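Local structure of Mypaa.01249.c (3RD5) at residues 122-127 with 285-290; 138-143 with 194-199. The protein probably acts as an oxidoreductase of the short-chain dehydrogenase/reductase family, although its substrate is not known. All blocks are in the same frame, centred on the assembly; numbering follows the deposited sequence.

Running from the N terminus, the chain lays down its first four parallel strands before helix 110-126, whose last turns supply the first half of contact 1. Strand 133-137 follows and runs out into 138-143, the first half of contact 2. Segment 194-199, at the end of the next strand, closes a loop of some fifty residues that contains helix 161-185. The chain goes on through the last two strands and helix 271-285 before 285-290 completes contact 1. Contact 2 is therefore nested inside contact 1. Contact 2 joins the ends of strands 133-137 and 191-195; contact 1 lays the C-terminal segment on helix 110-126. Their centres are 24 Å apart, and they do not touch.

Contact 1: 122-127 with 285-290; sequences LTNLLL and TKTEFP
This is a tail-on-helix contact: the C-terminal segment 285-290, just past helix 271-285, runs over the last turns of helix 110-126, with Asn124 as the main meeting point. The Asn124 side chain crosses that of Thr287 obliquely, its CG 3.4 Å from Glu288 O and anti to its own carbonyl carbon (chi1 -81°), and the amide gives a nearly straight bond from ND2 to Thr287 OG1, 3.2 Å long at 173°. The hydroxyl lies in the amide plane and passes the bond on, since Thr287 OG1 donates to Thr285 OG1 at 2.9 Å; that oxygen in turn bonds to Ser281 O in the preceding helix. The relay links Asn124 to the end of helix 271-285, where Lys286 breaks the helical path with a positive phi. The other end of the amide fares less well: Asn124 OD1 is buried against Phe289 CA, 3.5 Å away, and has no hydrogen-bond partner in the model. Beyond it the contact turns apolar. Pro290 CG packs on Leu127 CB at 3.9 Å and comes within 3.4 Å of Asn124 O, while Leu127 CD1 approaches Phe289 CE1 at 4.0 Å, the two side chains crossing at about a right angle. Helix 161-185 backs this apolar end, with Leu179 touching both Leu127 and Phe289; at the other end, Arg78 of helix 74-82 meets Leu125 and Thr287.

Contact 2: 138-143 with 194-199; sequences SSMAHW and AAHPGY
The His196 imidazole meets Met140 obliquely, with Met140 CG 3.6 Å from His196 CE1 and the sulfur SD 4.4 Å from the ring centroid, a sulfur-aromatic contact 43° off the ring normal. The setting is the C-terminal end of the parallel sheet in a Rossmann-type SDR fold, where strands 133-137 and 191-195 run out side by side into loops. The bend at Met140 chi2 (-66°) brings SD over to His196 CE1. Phe248, from the next strand, also meets the His196 ring. Within 138-143, the His142 ring carries Trp143 on one face and has Ser139 O in plane at its edge. Pro197 and Gly198 form the Pro-Gly pair that commonly follows this strand in the family. The backbones are still joined at the start, Ser138 N donating to Ala195 O at 2.8 Å, and then separate. A water bridges the two segments where they part, accepting from Met140 N, donating to Gly198 O and also bonding to His196 ND1, each at 2.9 Å. Ser139 and Ala141 touch Lys169 and Tyr165, which match the family's YxxxK motif, and the loop therefore probably borders the active site. Ser138 OG turns to Lys169 O in helix 161-185, and Ser139 OG, which closes an ST turn with Ala141 N, also bonds to His201 O. Ser139 O is gripped twice from opposite faces of its carbonyl plane, by His142 N and by His142 ND1, each at 3.0 Å.

Contact 1: 122-127 with 285-290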
ATOM      1  N   LEU A 122      -3.808  -0.842  -9.781  1.00 13.75           N
ATOM      2  CA  LEU A 122      -4.429   0.418  -9.344  1.00 13.49           C
ATOM      3  C   LEU A 122      -3.479   1.594  -9.562  1.00 14.26           C
ATOM      4  O   LEU A 122      -3.871   2.685 -10.054  1.00 13.74           O
ATOM      5  CB  LEU A 122      -4.844   0.356  -7.880  1.00 13.52           C
ATOM      6  CG  LEU A 122      -5.473   1.610  -7.292  1.00 13.62           C
ATOM      7  CD1 LEU A 122      -6.794   1.944  -8.025  1.00 17.52           C
ATOM      8  CD2 LEU A 122      -5.684   1.437  -5.773  1.00 16.47           C
ATOM      9  N   THR A 123      -2.235   1.414  -9.131  1.00 13.64           N
ATOM     10  CA  THR A 123      -1.238   2.483  -9.215  1.00 13.05           C
ATOM     11  C   THR A 123      -0.946   2.866 -10.673  1.00 14.44           C
ATOM     12  O   THR A 123      -0.954   4.062 -11.032  1.00 15.28           O
ATOM     13  CB  THR A 123       0.058   2.096  -8.485  1.00 13.37           C
ATOM     14  OG1 THR A 123      -0.230   1.777  -7.124  1.00 12.91           O
ATOM     15  CG2 THR A 123       1.074   3.272  -8.544  1.00 14.25           C
ATOM     16  N   ASN A 124      -0.771   1.873 -11.543  1.00 14.32           N
ATOM     17  CA  ASN A 124      -0.501   2.207 -12.937  1.00 15.23           C
ATOM     18  C   ASN A 124      -1.687   2.939 -13.567  1.00 15.30           C
ATOM     19  O   ASN A 124      -1.480   3.810 -14.418  1.00 16.84           O
ATOM     20  CB  ASN A 124      -0.201   0.947 -13.767  1.00 16.44           C
ATOM     21  CG  ASN A 124       1.203   0.475 -13.614  1.00 18.55           C
ATOM     22  OD1 ASN A 124       2.131   1.282 -13.416  1.00 18.09           O
ATOM     23  ND2 ASN A 124       1.390  -0.866 -13.759  1.00 18.95           N
ATOM     24  N   LEU A 125      -2.902   2.594 -13.184  1.00 15.15           N
ATOM     25  CA  LEU A 125      -4.084   3.235 -13.753  1.00 16.39           C
ATOM     26  C   LEU A 125      -4.285   4.659 -13.221  1.00 16.92           C
ATOM     27  O   LEU A 125      -4.750   5.528 -13.980  1.00 19.23           O
ATOM     28  CB  LEU A 125      -5.314   2.388 -13.483  1.00 16.76           C
ATOM     29  CG  LEU A 125      -5.360   1.056 -14.221  1.00 18.29           C
ATOM     30  CD1 LEU A 125      -6.410   0.136 -13.620  1.00 20.37           C
ATOM     31  CD2 LEU A 125      -5.600   1.267 -15.743  1.00 21.17           C
ATOM     32  N   LEU A 126      -3.883   4.946 -11.986  1.00 15.63           N
ATOM     33  CA  LEU A 126      -4.032   6.292 -11.407  1.00 16.15           C
ATOM     34  C   LEU A 126      -2.869   7.248 -11.683  1.00 16.56           C
ATOM     35  O   LEU A 126      -3.030   8.473 -11.610  1.00 16.85           O
ATOM     36  CB  LEU A 126      -4.271   6.202  -9.911  1.00 15.24           C
ATOM     37  CG  LEU A 126      -5.595   5.594  -9.484  1.00 15.90           C
ATOM     38  CD1 LEU A 126      -5.716   5.528  -7.926  1.00 19.14           C
ATOM     39  CD2 LEU A 126      -6.767   6.411 -10.055  1.00 18.93           C
ATOM     40  N   LEU A 127      -1.667   6.711 -11.935  1.00 16.46           N
ATOM     41  CA  LEU A 127      -0.466   7.518 -12.046  1.00 16.13           C
ATOM     42  C   LEU A 127      -0.579   8.765 -12.933  1.00 16.94           C
ATOM     43  O   LEU A 127      -0.079   9.819 -12.517  1.00 17.51           O
ATOM     44  CB  LEU A 127       0.741   6.687 -12.499  1.00 17.00           C
ATOM     45  CG  LEU A 127       1.526   5.991 -11.407  1.00 17.63           C
ATOM     46  CD1 LEU A 127       2.503   4.980 -12.012  1.00 19.13           C
ATOM     47  CD2 LEU A 127       2.309   6.941 -10.486  1.00 18.29           C
ATOM     48  N   THR A 285      -1.267  -8.555 -14.787  1.00 16.37           N
ATOM     49  CA  THR A 285      -2.359  -7.580 -14.564  1.00 15.28           C
ATOM     50  C   THR A 285      -2.876  -6.897 -15.837  1.00 17.14           C
ATOM     51  O   THR A 285      -3.916  -6.242 -15.780  1.00 18.07           O
ATOM     52  CB  THR A 285      -1.996  -6.492 -13.555  1.00 14.64           C
ATOM     53  OG1 THR A 285      -0.931  -5.670 -14.061  1.00 14.84           O
ATOM     54  CG2 THR A 285      -1.620  -7.100 -12.184  1.00 15.69           C
ATOM     55  N   LYS A 286      -2.158  -7.063 -16.952  1.00 17.58           N
ATOM     56  CA  LYS A 286      -2.458  -6.334 -18.197  1.00 18.83           C
ATOM     57  C   LYS A 286      -2.546  -4.834 -17.961  1.00 18.71           C
ATOM     58  O   LYS A 286      -3.408  -4.143 -18.523  1.00 21.33           O
ATOM     59  CB  LYS A 286      -3.694  -6.935 -18.880  1.00 20.17           C
ATOM     60  CG  LYS A 286      -3.525  -8.454 -19.207  1.00 25.57           C
ATOM     61  CD  LYS A 286      -2.203  -8.708 -19.902  1.00 32.12           C
ATOM     62  CE  LYS A 286      -1.920 -10.177 -20.248  1.00 36.08           C
ATOM     63  NZ  LYS A 286      -0.434 -10.327 -20.422  1.00 35.71           N
ATOM     64  N   THR A 287      -1.640  -4.332 -17.120  1.00 17.39           N
ATOM     65  CA  THR A 287      -1.412  -2.892 -16.930  1.00 17.61           C
ATOM     66  C   THR A 287       0.078  -2.643 -17.104  1.00 19.41           C
ATOM     67  O   THR A 287       0.902  -3.552 -16.999  1.00 20.77           O
ATOM     68  CB  THR A 287      -1.884  -2.331 -15.553  1.00 17.44           C
ATOM     69  OG1 THR A 287      -1.040  -2.840 -14.516  1.00 17.62           O
ATOM     70  CG2 THR A 287      -3.334  -2.703 -15.310  1.00 17.60           C
ATOM     71  N   GLU A 288       0.423  -1.419 -17.458  1.00 19.79           N
ATOM     72  CA  GLU A 288       1.806  -1.031 -17.664  1.00 21.03           C
ATOM     73  C   GLU A 288       2.104   0.344 -17.108  1.00 19.10           C
ATOM     74  O   GLU A 288       1.198   1.164 -16.956  1.00 20.09           O
ATOM     75  CB  GLU A 288       2.194  -1.076 -19.140  1.00 23.42           C
ATOM     76  CG  GLU A 288       1.548  -0.086 -20.020  1.00 29.27           C
ATOM     77  CD  GLU A 288       2.018  -0.171 -21.487  1.00 37.99           C
ATOM     78  OE1 GLU A 288       2.595  -1.211 -21.899  1.00 40.48           O
ATOM     79  OE2 GLU A 288       1.810   0.827 -22.215  1.00 44.59           O
ATOM     80  N   PHE A 289       3.365   0.602 -16.818  1.00 18.39           N
ATOM     81  CA  PHE A 289       3.808   1.928 -16.389  1.00 18.39           C
ATOM     82  C   PHE A 289       3.451   2.940 -17.482  1.00 18.91           C
ATOM     83  O   PHE A 289       3.867   2.750 -18.637  1.00 20.61           O
ATOM     84  CB  PHE A 289       5.320   1.943 -16.113  1.00 18.36           C
ATOM     85  CG  PHE A 289       5.826   3.257 -15.618  1.00 17.23           C
ATOM     86  CD1 PHE A 289       5.606   3.652 -14.310  1.00 17.98           C
ATOM     87  CD2 PHE A 289       6.505   4.122 -16.459  1.00 18.07           C
ATOM     88  CE1 PHE A 289       6.090   4.864 -13.841  1.00 18.28           C
ATOM     89  CE2 PHE A 289       6.978   5.320 -15.987  1.00 18.01           C
ATOM     90  CZ  PHE A 289       6.754   5.720 -14.699  1.00 18.46           C
ATOM     91  N   PRO A 290       2.715   4.017 -17.152  1.00 18.85           N
ATOM     92  CA  PRO A 290       2.108   4.861 -18.203  1.00 19.97           C
ATOM     93  C   PRO A 290       2.826   6.168 -18.466  1.00 22.40           C
ATOM     94  O   PRO A 290       2.393   6.925 -19.371  1.00 24.68           O
ATOM     95  CB  PRO A 290       0.739   5.159 -17.595  1.00 20.84           C
ATOM     96  CG  PRO A 290       1.060   5.308 -16.185  1.00 19.14           C
ATOM     97  CD  PRO A 290       2.023   4.215 -15.865  1.00 19.28           C
TER

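Contact 2: 138-143 with 194-199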
ATOM      1  N   SER A 138       3.996  -1.977   3.776  1.00 12.06           N
ATOM      2  CA  SER A 138       4.621  -3.286   3.858  1.00 12.21           C
ATOM      3  C   SER A 138       4.634  -3.800   5.304  1.00 11.76           C
ATOM      4  O   SER A 138       3.725  -3.495   6.086  1.00 12.16           O
ATOM      5  CB  SER A 138       5.986  -3.193   3.193  1.00 12.56           C
ATOM      6  OG  SER A 138       6.661  -4.462   3.140  1.00 12.50           O
ATOM      7  N   SER A 139       5.615  -4.618   5.669  1.00 12.23           N
ATOM      8  CA  SER A 139       5.666  -5.262   6.957  1.00 12.10           C
ATOM      9  C   SER A 139       7.062  -5.763   7.253  1.00 12.84           C
ATOM     10  O   SER A 139       7.807  -6.100   6.310  1.00 12.87           O
ATOM     11  CB  SER A 139       4.740  -6.485   6.924  1.00 13.06           C
ATOM     12  OG  SER A 139       4.859  -7.316   8.080  1.00 13.61           O
ATOM     13  N   MET A 140       7.402  -5.919   8.531  1.00 13.16           N
ATOM     14  CA  MET A 140       8.582  -6.684   8.944  1.00 14.06           C
ATOM     15  C   MET A 140       8.592  -8.098   8.370  1.00 14.14           C
ATOM     16  O   MET A 140       9.671  -8.707   8.216  1.00 14.48           O
ATOM     17  CB  MET A 140       8.667  -6.751  10.471  1.00 16.54           C
ATOM     18  CG  MET A 140       9.035  -5.476  11.149  1.00 19.26           C
ATOM     19  SD  MET A 140      10.650  -4.855  10.857  1.00 20.96           S
ATOM     20  CE  MET A 140      11.582  -6.071  11.780  1.00 22.93           C
ATOM     21  N   ALA A 141       7.428  -8.643   8.064  1.00 14.05           N
ATOM     22  CA  ALA A 141       7.338  -9.954   7.446  1.00 13.11           C
ATOM     23  C   ALA A 141       8.001 -10.033   6.097  1.00 13.67           C
ATOM     24  O   ALA A 141       8.233 -11.141   5.595  1.00 13.82           O
ATOM     25  CB  ALA A 141       5.865 -10.419   7.343  1.00 14.54           C
ATOM     26  N   HIS A 142       8.385  -8.906   5.498  1.00 12.79           N
ATOM     27  CA  HIS A 142       9.131  -8.976   4.233  1.00 13.51           C
ATOM     28  C   HIS A 142      10.483  -9.662   4.365  1.00 13.45           C
ATOM     29  O   HIS A 142      10.973 -10.204   3.370  1.00 14.19           O
ATOM     30  CB  HIS A 142       9.318  -7.590   3.582  1.00 13.40           C
ATOM     31  CG  HIS A 142      10.531  -6.819   4.045  1.00 13.19           C
ATOM     32  ND1 HIS A 142      10.509  -5.918   5.097  1.00 12.79           N
ATOM     33  CD2 HIS A 142      11.801  -6.795   3.560  1.00 13.54           C
ATOM     34  CE1 HIS A 142      11.706  -5.365   5.215  1.00 12.63           C
ATOM     35  NE2 HIS A 142      12.517  -5.892   4.308  1.00 13.02           N
ATOM     36  N   TRP A 143      11.069  -9.617   5.553  1.00 14.41           N
ATOM     37  CA  TRP A 143      12.474 -10.058   5.727  1.00 14.67           C
ATOM     38  C   TRP A 143      12.725 -11.500   5.278  1.00 15.26           C
ATOM     39  O   TRP A 143      13.665 -11.741   4.523  1.00 16.92           O
ATOM     40  CB  TRP A 143      12.934  -9.772   7.159  1.00 15.41           C
ATOM     41  CG  TRP A 143      13.346  -8.356   7.419  1.00 14.84           C
ATOM     42  CD1 TRP A 143      12.574  -7.322   7.851  1.00 15.44           C
ATOM     43  CD2 TRP A 143      14.690  -7.814   7.275  1.00 16.95           C
ATOM     44  NE1 TRP A 143      13.335  -6.155   7.956  1.00 17.67           N
ATOM     45  CE2 TRP A 143      14.625  -6.453   7.621  1.00 18.09           C
ATOM     46  CE3 TRP A 143      15.926  -8.379   6.942  1.00 18.37           C
ATOM     47  CZ2 TRP A 143      15.765  -5.617   7.600  1.00 20.76           C
ATOM     48  CZ3 TRP A 143      17.059  -7.526   6.927  1.00 20.86           C
ATOM     49  CH2 TRP A 143      16.944  -6.191   7.252  1.00 22.38           C
ATOM     50  N   ALA A 194       7.380   3.938   1.011  1.00 12.04           N
ATOM     51  CA  ALA A 194       6.772   2.826   1.727  1.00 12.44           C
ATOM     52  C   ALA A 194       6.789   3.086   3.221  1.00 11.45           C
ATOM     53  O   ALA A 194       7.550   3.911   3.717  1.00 12.41           O
ATOM     54  CB  ALA A 194       7.510   1.481   1.383  1.00 13.00           C
ATOM     55  N   ALA A 195       5.915   2.377   3.940  1.00 11.20           N
ATOM     56  CA  ALA A 195       5.815   2.431   5.400  1.00 11.95           C
ATOM     57  C   ALA A 195       5.440   1.066   5.900  1.00 11.17           C
ATOM     58  O   ALA A 195       4.895   0.241   5.158  1.00 11.56           O
ATOM     59  CB  ALA A 195       4.731   3.474   5.836  1.00 12.02           C
ATOM     60  N   HIS A 196       5.689   0.791   7.182  1.00 11.11           N
ATOM     61  CA  HIS A 196       5.146  -0.405   7.801  1.00 11.86           C
ATOM     62  C   HIS A 196       4.751  -0.120   9.242  1.00 12.12           C
ATOM     63  O   HIS A 196       5.362   0.739   9.880  1.00 12.57           O
ATOM     64  CB  HIS A 196       6.131  -1.598   7.697  1.00 11.88           C
ATOM     65  CG  HIS A 196       7.249  -1.562   8.678  1.00 11.59           C
ATOM     66  ND1 HIS A 196       7.162  -2.179   9.914  1.00 12.46           N
ATOM     67  CD2 HIS A 196       8.463  -0.967   8.622  1.00 12.74           C
ATOM     68  CE1 HIS A 196       8.290  -1.965  10.565  1.00 12.70           C
ATOM     69  NE2 HIS A 196       9.103  -1.221   9.820  1.00 13.14           N
ATOM     70  N   PRO A 197       3.773  -0.891   9.766  1.00 11.98           N
ATOM     71  CA  PRO A 197       3.126  -0.478  11.024  1.00 12.52           C
ATOM     72  C   PRO A 197       3.786  -1.035  12.262  1.00 14.15           C
ATOM     73  O   PRO A 197       3.269  -0.780  13.371  1.00 15.92           O
ATOM     74  CB  PRO A 197       1.710  -1.043  10.874  1.00 12.81           C
ATOM     75  CG  PRO A 197       1.910  -2.246  10.013  1.00 13.35           C
ATOM     76  CD  PRO A 197       2.896  -1.793   8.983  1.00 12.07           C
ATOM     77  N   GLY A 198       4.880  -1.780  12.142  1.00 13.17           N
ATOM     78  CA  GLY A 198       5.451  -2.443  13.315  1.00 14.11           C
ATOM     79  C   GLY A 198       4.747  -3.735  13.663  1.00 13.65           C
ATOM     80  O   GLY A 198       4.316  -4.490  12.803  1.00 14.73           O
ATOM     81  N   TYR A 199       4.606  -3.976  14.963  1.00 15.17           N
ATOM     82  CA  TYR A 199       4.215  -5.279  15.486  1.00 16.33           C
ATOM     83  C   TYR A 199       2.872  -5.816  15.004  1.00 16.92           C
ATOM     84  O   TYR A 199       2.664  -7.034  14.956  1.00 17.53           O
ATOM     85  CB  TYR A 199       4.225  -5.261  17.041  1.00 17.21           C
ATOM     86  CG  TYR A 199       3.210  -4.299  17.639  1.00 17.31           C
ATOM     87  CD1 TYR A 199       1.905  -4.721  17.893  1.00 20.87           C
ATOM     88  CD2 TYR A 199       3.539  -2.995  17.949  1.00 17.11           C
ATOM     89  CE1 TYR A 199       0.958  -3.841  18.407  1.00 20.07           C
ATOM     90  CE2 TYR A 199       2.586  -2.089  18.454  1.00 17.98           C
ATOM     91  CZ  TYR A 199       1.303  -2.534  18.696  1.00 19.74           C
ATOM     92  OH  TYR A 199       0.403  -1.570  19.244  1.00 21.45           O
TER
HETATM   93  O   HOH W   1       5.544  -4.523  10.229  1.00 14.53           O